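Local coordinates for 5'-methylthioadenosine nucleosidase / s-adenosylhomocysteine nucleosidase (Brucella melitensis bv. 1, PDB 4PR3), which is a nucleosidase of the phosphorylase superfamily that holds an adenine molecule in a pocket, in an assembly of two chains, at residues 56-61 and 166-171; 91-96 and 156-161; 104-109 and 146-151. One frame throughout, in Å; residues are numbered along the deposited sequence.

Contact 1 of 3, residues 56-61 and 166-171; sequences IGVGPV and VDMETY. With ADE (adenine), chain C.
The carboxylate of Glu169 meets Gly59 through one oxygen: Glu169 OE2 accepts from Gly59 N at 2.8 Å on its anti lone pair, and the N-H points almost straight at it (176°). A bend at chi2 (84°) folds the Glu169 chain back so that the acid reaches the residue just before helix 60-76. Adenine is flanked on two sides. Val166 CG2 stands over one face, 3.5 Å from adenine N1, while Met168 CG comes obliquely from the opposite side to 3.5 Å from adenine N3. Farther along the same selenomethionine, Met168 CE touches Val58 CG1 at 3.6 Å. Phe125 of the second subunit packs on Val58, and Met111 of that subunit on Met168. The other carboxylate, Asp167, shapes the turn into helix 170-180: Asp167 OD2 takes Thr170 N at 2.8 Å on its syn lone pair, an Asx motif, and Glu169 N, an Asx turn; Glu169 N and Thr170 OG1 come from opposite sides of the carboxylate plane. The near-linear bond from Gly59 helps to orient the buried Glu169 acid, while Met168 meets Val58 by apolar contact and adenine, hydrogen-bonded to Val153 O and Asp192 OD2, by van der Waals packing.

Contact 2 of 3, residues 91-96 and 156-161; sequences GSAKLP and KAYERI. With ADE (adenine), chain C.
Ala93 sits squarely on the ring of Tyr158: Ala93 CB is 3.9 Å from the centroid of the Tyr158 ring and only 12° off its normal, a CH-pi contact over one face. The phenol end runs on along the backbone of 91-96. Tyr158 OH lies 3.4 Å from Gly91 C, at the ring edge, and 3.3 Å from Ser92 N, but the angle there is too poor for a hydrogen bond, so across this contact the tyrosine is held by packing. This tight part is buried on the Gly91, Ser92 and Tyr158 side, with Ala93 at the exposed margin, and borders the ligand: Gly91 N comes within 3.2 Å of adenine N7, and Tyr158 OH within 3.9 Å of adenine N6. The far part is looser and faces solvent. There Lys94, extended beyond CG, stretches across to the end of the turn 158-161, where Lys94 NZ donates to Ile161 O at 3.1 Å, tilted 15° from the carbonyl plane; Ala163 O takes a second bond from the same nitrogen. Glu159 OE1 remains 6.0 Å from Lys94 NZ, so any attraction acts only over a distance. Between the two parts Ser92 turns the chain: its OG accepts from Leu95 N with an angle of 163° and is also hydrogen-bonded to Asp164 O. An ST motif in one loop and a type I turn in the other, bridged by Ala93 and Lys94, thus contribute Gly91 and Tyr158 to the adenine pocket at the end of strand 83-91 in this phosphorylase-superfamily fold.

Contact 3 of 3, residues 104-109 and 146-151; sequences SSVSYR and LSTGGN. With PO4 (phosphate ion), chain D.
Arg109 crosses the end of strand 146-148, and its side chain can be followed atom by atom. CG lies between the backbone N and the carbonyl carbon (chi1 59°), which brings the chain over its neighbour: Arg109 CB is 3.4 Å from Ser147 OG, CG passes 3.3 Å from Thr148 O, and CD again skirts the serine hydroxyl. At the head, NE donates to Asn151 OD1 at 2.9 Å, in the carbonyl plane and on a lone pair. NH2 reaches the same residue twice, through Asn151 O at 2.7 Å and through OD1, which it meets from above the amide plane. This side-on grip has the guanidinium and amide planes 50° apart. NH1 points the other way, to Ser147 OG at 3.2 Å with a nearly straight N-H (168°). One face of the guanidinium lies on the backbone, Gly149 N being 3.1 Å above its plane. Three firm acceptors, Asn151 OD1 and O and Ser147 OG, thus hold the head, with weak bonds to Ser147 O and Asp167 O, and the gripped Asn151 lines the adenine pocket. Ser147 OG in turn donates at 3.0 Å to O2 of a phosphate, probably from the crystallisation liquor; the guanidinium points away from it. Behind it, alternating backbone bonds pair strands 105-108 and 146-148 in parallel. Val106, Leu146 and Thr148 share the face that packs on helix 170-180, where Tyr108 stacks on Tyr171; strand 165-167 flanks 142-148, and Tyr108 also packs against Val61 of the second subunit.

Contacts 1 and 3 are buried, with centres about 9 Å apart, and both touch the second subunit; contact 2 lies farther out, partly exposed and within one chain. Neighbouring strands 142-148 and 165-167 join contacts 1 and 3, since Asp167 N lies 2.7 Å from Ser147 O, a probable hydrogen bond. Contact 2 meets the same sheet through Val166 N, 2.9 Å from Gly91 O, and packs on contact 3 where Ile161 CD1 touches Arg109 CD. All three reach the adenine pocket, contact 3 through Asn151. The chemistry follows position: carboxylate bonding at helix starts in contact 1, aromatic packing with a solvent-side lysine in contact 2, and strand pairing with a guanidinium network in contact 3.

Contact 1 of 3, residues 56-61 and 166-171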
loop_
_atom_site.group_PDB
_atom_site.type_symbol
_atom_site.label_atom_id
_atom_site.label_comp_id
_atom_site.label_asym_id
_atom_site.label_seq_id
_atom_site.Cartn_x
_atom_site.Cartn_y
_atom_site.Cartn_z
ATOM N N ILE A 56 -11.217 -4.032 5.105
ATOM C CA ILE A 56 -10.085 -3.277 4.585
ATOM C C ILE A 56 -9.446 -3.887 3.325
ATOM O O ILE A 56 -8.712 -3.218 2.593
ATOM C CB ILE A 56 -9.069 -3.024 5.748
ATOM C CG1 ILE A 56 -9.272 -1.623 6.321
ATOM C CG2 ILE A 56 -7.628 -3.255 5.347
ATOM C CD1 ILE A 56 -9.503 -0.578 5.269
ATOM N N GLY A 57 -9.799 -5.130 3.024
ATOM C CA GLY A 57 -9.213 -5.814 1.886
ATOM C C GLY A 57 -7.926 -6.537 2.239
ATOM O O GLY A 57 -7.457 -6.471 3.375
ATOM N N VAL A 58 -7.344 -7.216 1.254
ATOM C CA VAL A 58 -6.197 -8.087 1.487
ATOM C C VAL A 58 -4.906 -7.533 0.879
ATOM O O VAL A 58 -4.872 -7.150 -0.290
ATOM C CB VAL A 58 -6.467 -9.501 0.925
ATOM C CG1 VAL A 58 -5.218 -10.359 0.985
ATOM C CG2 VAL A 58 -7.614 -10.158 1.678
ATOM N N GLY A 59 -3.846 -7.492 1.681
ATOM C CA GLY A 59 -2.554 -7.032 1.209
ATOM C C GLY A 59 -2.296 -5.576 1.534
ATOM O O GLY A 59 -3.228 -4.827 1.819
ATOM N N PRO A 60 -1.020 -5.164 1.486
ATOM C CA PRO A 60 -0.596 -3.802 1.845
ATOM C C PRO A 60 -1.217 -2.710 0.973
ATOM O O PRO A 60 -1.585 -1.663 1.497
ATOM C CB PRO A 60 0.923 -3.844 1.646
ATOM C CG PRO A 60 1.281 -5.287 1.798
ATOM C CD PRO A 60 0.130 -6.036 1.192
ATOM N N VAL A 61 -1.326 -2.941 -0.331
ATOM C CA VAL A 61 -1.880 -1.931 -1.233
ATOM C C VAL A 61 -3.387 -1.749 -1.037
ATOM O O VAL A 61 -3.872 -0.617 -0.959
ATOM C CB VAL A 61 -1.557 -2.236 -2.714
ATOM C CG1 VAL A 61 -2.398 -1.368 -3.645
ATOM C CG2 VAL A 61 -0.078 -2.027 -2.979
ATOM N N VAL A 166 3.798 -12.846 11.193
ATOM C CA VAL A 166 3.642 -12.202 9.892
ATOM C C VAL A 166 2.175 -11.953 9.526
ATOM O O VAL A 166 1.305 -12.778 9.806
ATOM C CB VAL A 166 4.312 -13.032 8.762
ATOM C CG1 VAL A 166 5.807 -13.155 9.000
ATOM C CG2 VAL A 166 3.679 -14.409 8.654
ATOM N N ASP A 167 1.907 -10.807 8.906
ATOM C CA ASP A 167 0.583 -10.532 8.357
ATOM C C ASP A 167 0.689 -9.775 7.036
ATOM O O ASP A 167 1.785 -9.458 6.573
ATOM C CB ASP A 167 -0.277 -9.746 9.350
ATOM C CG ASP A 167 -0.065 -8.245 9.252
ATOM O OD1 ASP A 167 1.105 -7.812 9.129
ATOM O OD2 ASP A 167 -1.072 -7.500 9.295
HETATM N N MSE A 168 -0.452 -9.540 6.401
HETATM C CA MSE A 168 -0.488 -8.807 5.138
HETATM C C MSE A 168 -0.976 -7.355 5.153
HETATM O O MSE A 168 -1.053 -6.722 4.103
HETATM C CB MSE A 168 -1.220 -9.639 4.099
HETATM C CG MSE A 168 -0.587 -11.004 3.967
HETATM SE SE MSE A 168 -1.644 -12.217 2.924
HETATM C CE MSE A 168 -1.697 -11.178 1.271
ATOM N N GLU A 169 -1.311 -6.836 6.330
ATOM C CA GLU A 169 -2.081 -5.591 6.432
ATOM C C GLU A 169 -1.475 -4.497 7.311
ATOM O O GLU A 169 -1.299 -3.366 6.868
ATOM C CB GLU A 169 -3.531 -5.859 6.850
ATOM C CG GLU A 169 -4.412 -6.378 5.724
ATOM C CD GLU A 169 -4.295 -7.878 5.537
ATOM O OE1 GLU A 169 -4.243 -8.604 6.558
ATOM O OE2 GLU A 169 -4.253 -8.328 4.371
ATOM N N THR A 170 -1.222 -4.840 8.569
ATOM C CA THR A 170 -1.002 -3.877 9.649
ATOM C C THR A 170 -0.092 -2.683 9.347
ATOM O O THR A 170 -0.460 -1.552 9.652
ATOM C CB THR A 170 -0.480 -4.599 10.903
ATOM O OG1 THR A 170 -1.396 -5.640 11.261
ATOM C CG2 THR A 170 -0.334 -3.633 12.070
ATOM N N TYR A 171 1.073 -2.912 8.748
ATOM C CA TYR A 171 1.973 -1.797 8.443
ATOM C C TYR A 171 1.316 -0.778 7.511
ATOM O O TYR A 171 1.553 0.423 7.622
ATOM C CB TYR A 171 3.299 -2.279 7.847
ATOM C CG TYR A 171 4.222 -1.147 7.452
ATOM C CD1 TYR A 171 5.133 -0.618 8.360
ATOM C CD2 TYR A 171 4.177 -0.601 6.174
ATOM C CE1 TYR A 171 5.969 0.423 8.004
ATOM C CE2 TYR A 171 5.004 0.436 5.813
ATOM C CZ TYR A 171 5.899 0.945 6.729
ATOM O OH TYR A 171 6.724 1.981 6.361
HETATM N N9 ADE C . -2.042 -14.254 7.895
HETATM C C8 ADE C . -2.278 -15.477 8.460
HETATM N N7 ADE C . -1.345 -16.362 8.209
HETATM C C5 ADE C . -0.433 -15.674 7.426
HETATM C C6 ADE C . 0.785 -16.054 6.830
HETATM N N6 ADE C . 1.309 -17.279 6.939
HETATM N N1 ADE C . 1.447 -15.125 6.111
HETATM C C2 ADE C . 0.922 -13.899 5.999
HETATM N N3 ADE C . -0.213 -13.426 6.511
HETATM C C4 ADE C . -0.849 -14.374 7.221
#

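Contact 2 of 3, residues 91-96 and 156-161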
loop_
_atom_site.group_PDB
_atom_site.type_symbol
_atom_site.label_atom_id
_atom_site.label_comp_id
_atom_site.label_asym_id
_atom_site.label_seq_id
_atom_site.Cartn_x
_atom_site.Cartn_y
_atom_site.Cartn_z
ATOM N N GLY A 91 0.500 -15.651 10.768
ATOM C CA GLY A 91 1.291 -16.864 10.861
ATOM C C GLY A 91 2.502 -16.697 11.760
ATOM O O GLY A 91 3.008 -15.586 11.923
ATOM N N SER A 92 2.959 -17.791 12.361
ATOM C CA SER A 92 4.245 -17.799 13.050
ATOM C C SER A 92 4.858 -19.192 13.089
ATOM O O SER A 92 4.153 -20.176 13.320
ATOM C CB SER A 92 4.084 -17.283 14.481
ATOM O OG SER A 92 5.344 -17.128 15.104
ATOM N N ALA A 93 6.169 -19.278 12.882
ATOM C CA ALA A 93 6.894 -20.499 13.212
ATOM C C ALA A 93 7.525 -20.406 14.604
ATOM O O ALA A 93 7.992 -21.401 15.152
ATOM C CB ALA A 93 7.960 -20.776 12.170
ATOM N N LYS A 94 7.568 -19.195 15.147
ATOM C CA LYS A 94 8.100 -18.946 16.485
ATOM C C LYS A 94 7.095 -19.107 17.629
ATOM O O LYS A 94 7.409 -19.671 18.676
ATOM C CB LYS A 94 8.756 -17.565 16.535
ATOM C CG LYS A 94 9.968 -17.441 15.631
ATOM C CD LYS A 94 10.390 -15.991 15.463
ATOM C CE LYS A 94 11.641 -15.880 14.606
ATOM N NZ LYS A 94 11.974 -14.467 14.284
ATOM N N LEU A 95 5.894 -18.580 17.429
ATOM C CA LEU A 95 4.899 -18.493 18.497
ATOM C C LEU A 95 3.928 -19.675 18.572
ATOM O O LEU A 95 3.615 -20.292 17.553
ATOM C CB LEU A 95 4.141 -17.164 18.400
ATOM C CG LEU A 95 5.009 -15.946 18.731
ATOM C CD1 LEU A 95 4.250 -14.659 18.524
ATOM C CD2 LEU A 95 5.518 -16.025 20.160
ATOM N N PRO A 96 3.457 -19.992 19.792
ATOM C CA PRO A 96 2.419 -21.003 20.023
ATOM C C PRO A 96 1.194 -20.778 19.139
ATOM O O PRO A 96 0.713 -19.650 19.018
ATOM C CB PRO A 96 2.041 -20.772 21.487
ATOM C CG PRO A 96 3.276 -20.256 22.109
ATOM C CD PRO A 96 3.976 -19.442 21.058
ATOM N N LYS A 156 9.908 -22.663 4.864
ATOM C CA LYS A 156 11.150 -21.977 5.181
ATOM C C LYS A 156 11.011 -20.480 4.931
ATOM O O LYS A 156 10.292 -20.055 4.025
ATOM C CB LYS A 156 12.301 -22.550 4.354
ATOM N N ALA A 157 11.693 -19.685 5.752
ATOM C CA ALA A 157 11.773 -18.241 5.544
ATOM C C ALA A 157 10.427 -17.508 5.539
ATOM O O ALA A 157 9.970 -17.109 4.469
ATOM C CB ALA A 157 12.544 -17.941 4.262
ATOM N N TYR A 158 9.768 -17.332 6.689
ATOM C CA TYR A 158 10.201 -17.774 8.029
ATOM C C TYR A 158 11.587 -17.377 8.566
ATOM O O TYR A 158 11.769 -16.241 8.988
ATOM C CB TYR A 158 9.657 -19.154 8.419
ATOM C CG TYR A 158 8.164 -19.035 8.690
ATOM C CD1 TYR A 158 7.650 -17.880 9.273
ATOM C CD2 TYR A 158 7.268 -20.031 8.322
ATOM C CE1 TYR A 158 6.298 -17.731 9.509
ATOM C CE2 TYR A 158 5.905 -19.891 8.551
ATOM C CZ TYR A 158 5.427 -18.738 9.145
ATOM O OH TYR A 158 4.078 -18.580 9.382
ATOM N N GLU A 159 12.536 -18.301 8.605
ATOM C CA GLU A 159 13.876 -17.973 9.098
ATOM C C GLU A 159 14.522 -16.732 8.449
ATOM O O GLU A 159 15.497 -16.193 8.975
ATOM C CB GLU A 159 14.805 -19.187 8.999
ATOM C CG GLU A 159 14.478 -20.279 10.007
ATOM C CD GLU A 159 14.418 -19.760 11.437
ATOM O OE1 GLU A 159 15.231 -18.878 11.791
ATOM O OE2 GLU A 159 13.552 -20.230 12.207
ATOM N N ARG A 160 13.990 -16.284 7.314
ATOM C CA ARG A 160 14.374 -14.985 6.759
ATOM C C ARG A 160 13.595 -13.816 7.385
ATOM O O ARG A 160 13.832 -12.658 7.045
ATOM C CB ARG A 160 14.214 -14.970 5.233
ATOM C CG ARG A 160 15.421 -15.505 4.474
ATOM C CD ARG A 160 15.106 -15.812 3.007
ATOM N NE ARG A 160 14.683 -14.638 2.248
ATOM C CZ ARG A 160 13.426 -14.385 1.893
ATOM N NH1 ARG A 160 12.456 -15.228 2.227
ATOM N NH2 ARG A 160 13.136 -13.292 1.203
ATOM N N ILE A 161 12.674 -14.122 8.297
ATOM C CA ILE A 161 11.866 -13.094 8.960
ATOM C C ILE A 161 12.291 -12.892 10.417
ATOM O O ILE A 161 12.246 -13.825 11.218
ATOM C CB ILE A 161 10.364 -13.457 8.930
ATOM C CG1 ILE A 161 9.905 -13.769 7.503
ATOM C CG2 ILE A 161 9.525 -12.346 9.549
ATOM C CD1 ILE A 161 10.074 -12.618 6.534
HETATM N N9 ADE C . -2.042 -14.254 7.895
HETATM C C8 ADE C . -2.278 -15.477 8.460
HETATM N N7 ADE C . -1.345 -16.362 8.209
HETATM C C5 ADE C . -0.433 -15.674 7.426
HETATM C C6 ADE C . 0.785 -16.054 6.830
HETATM N N6 ADE C . 1.309 -17.279 6.939
HETATM N N1 ADE C . 1.447 -15.125 6.111
HETATM C C2 ADE C . 0.922 -13.899 5.999
HETATM N N3 ADE C . -0.213 -13.426 6.511
HETATM C C4 ADE C . -0.849 -14.374 7.221
#

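Contact 3 of 3, residues 104-109 and 146-151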
loop_
_atom_site.group_PDB
_atom_site.type_symbol
_atom_site.label_atom_id
_atom_site.label_comp_id
_atom_site.label_asym_id
_atom_site.label_seq_id
_atom_site.Cartn_x
_atom_site.Cartn_y
_atom_site.Cartn_z
ATOM N N SER A 104 3.431 -5.152 19.317
ATOM C CA SER A 104 4.340 -4.220 19.971
ATOM C C SER A 104 5.042 -3.331 18.952
ATOM O O SER A 104 5.288 -2.152 19.201
ATOM C CB SER A 104 5.366 -4.982 20.813
ATOM O OG SER A 104 6.130 -5.876 20.020
ATOM N N SER A 105 5.379 -3.913 17.806
ATOM C CA SER A 105 6.021 -3.173 16.730
ATOM C C SER A 105 5.740 -3.832 15.391
ATOM O O SER A 105 5.474 -5.032 15.329
ATOM C CB SER A 105 7.523 -3.092 16.964
ATOM O OG SER A 105 8.090 -4.384 16.972
ATOM N N VAL A 106 5.800 -3.046 14.321
ATOM C CA VAL A 106 5.529 -3.564 12.987
ATOM C C VAL A 106 6.605 -3.128 11.993
ATOM O O VAL A 106 7.190 -2.052 12.119
ATOM C CB VAL A 106 4.117 -3.150 12.486
ATOM C CG1 VAL A 106 4.069 -1.674 12.166
ATOM C CG2 VAL A 106 3.705 -3.975 11.274
ATOM N N SER A 107 6.881 -3.986 11.020
ATOM C CA SER A 107 7.837 -3.670 9.973
ATOM C C SER A 107 7.273 -4.082 8.614
ATOM O O SER A 107 6.297 -4.830 8.542
ATOM C CB SER A 107 9.177 -4.353 10.247
ATOM O OG SER A 107 9.010 -5.749 10.419
ATOM N N TYR A 108 7.885 -3.577 7.547
ATOM C CA TYR A 108 7.423 -3.811 6.183
ATOM C C TYR A 108 8.479 -4.626 5.448
ATOM O O TYR A 108 9.526 -4.098 5.076
ATOM C CB TYR A 108 7.244 -2.454 5.502
ATOM C CG TYR A 108 6.613 -2.459 4.127
ATOM C CD1 TYR A 108 5.848 -3.530 3.681
ATOM C CD2 TYR A 108 6.788 -1.378 3.275
ATOM C CE1 TYR A 108 5.272 -3.515 2.421
ATOM C CE2 TYR A 108 6.223 -1.355 2.021
ATOM C CZ TYR A 108 5.467 -2.421 1.596
ATOM O OH TYR A 108 4.911 -2.379 0.340
ATOM N N ARG A 109 8.201 -5.902 5.203
ATOM C CA ARG A 109 9.240 -6.796 4.688
ATOM C C ARG A 109 9.406 -6.724 3.174
ATOM O O ARG A 109 10.389 -7.230 2.630
ATOM C CB ARG A 109 8.995 -8.240 5.132
ATOM C CG ARG A 109 7.671 -8.804 4.681
ATOM C CD ARG A 109 7.532 -10.269 5.043
ATOM N NE ARG A 109 6.256 -10.802 4.580
ATOM C CZ ARG A 109 5.139 -10.797 5.295
ATOM N NH1 ARG A 109 5.136 -10.296 6.524
ATOM N NH2 ARG A 109 4.026 -11.302 4.786
ATOM N N LEU A 146 5.727 -7.692 14.687
ATOM C CA LEU A 146 4.991 -8.098 13.497
ATOM C C LEU A 146 5.675 -7.661 12.208
ATOM O O LEU A 146 6.315 -6.611 12.153
ATOM C CB LEU A 146 3.562 -7.550 13.551
ATOM C CG LEU A 146 2.601 -7.881 12.407
ATOM C CD1 LEU A 146 2.423 -9.383 12.256
ATOM C CD2 LEU A 146 1.264 -7.209 12.644
ATOM N N SER A 147 5.539 -8.489 11.178
ATOM C CA SER A 147 6.028 -8.168 9.844
ATOM C C SER A 147 4.860 -8.157 8.859
ATOM O O SER A 147 4.033 -9.069 8.857
ATOM C CB SER A 147 7.075 -9.193 9.406
ATOM O OG SER A 147 7.577 -8.900 8.117
ATOM N N THR A 148 4.788 -7.119 8.030
ATOM C CA THR A 148 3.734 -7.014 7.023
ATOM C C THR A 148 4.306 -7.130 5.612
ATOM O O THR A 148 5.330 -6.522 5.301
ATOM C CB THR A 148 2.952 -5.683 7.150
ATOM O OG1 THR A 148 2.227 -5.659 8.388
ATOM C CG2 THR A 148 1.972 -5.508 5.995
ATOM N N GLY A 149 3.643 -7.920 4.770
ATOM C CA GLY A 149 4.041 -8.078 3.381
ATOM C C GLY A 149 2.907 -8.620 2.528
ATOM O O GLY A 149 1.903 -9.096 3.052
ATOM N N GLY A 150 3.066 -8.556 1.209
ATOM C CA GLY A 150 2.038 -9.027 0.301
ATOM C C GLY A 150 2.039 -10.534 0.110
ATOM O O GLY A 150 1.151 -11.088 -0.538
ATOM N N ASN A 151 3.040 -11.204 0.668
ATOM C CA ASN A 151 3.129 -12.654 0.538
ATOM C C ASN A 151 2.661 -13.385 1.785
ATOM O O ASN A 151 2.888 -12.939 2.910
ATOM C CB ASN A 151 4.556 -13.085 0.187
ATOM C CG ASN A 151 5.548 -12.769 1.290
ATOM O OD1 ASN A 151 5.366 -11.818 2.047
ATOM N ND2 ASN A 151 6.606 -13.565 1.383
HETATM P P PO4 D . 11.336 -8.502 9.064
HETATM O O1 PO4 D . 11.118 -7.185 8.354
HETATM O O2 PO4 D . 10.462 -9.549 8.420
HETATM O O3 PO4 D . 12.785 -8.917 8.944
HETATM O O4 PO4 D . 10.961 -8.358 10.523
#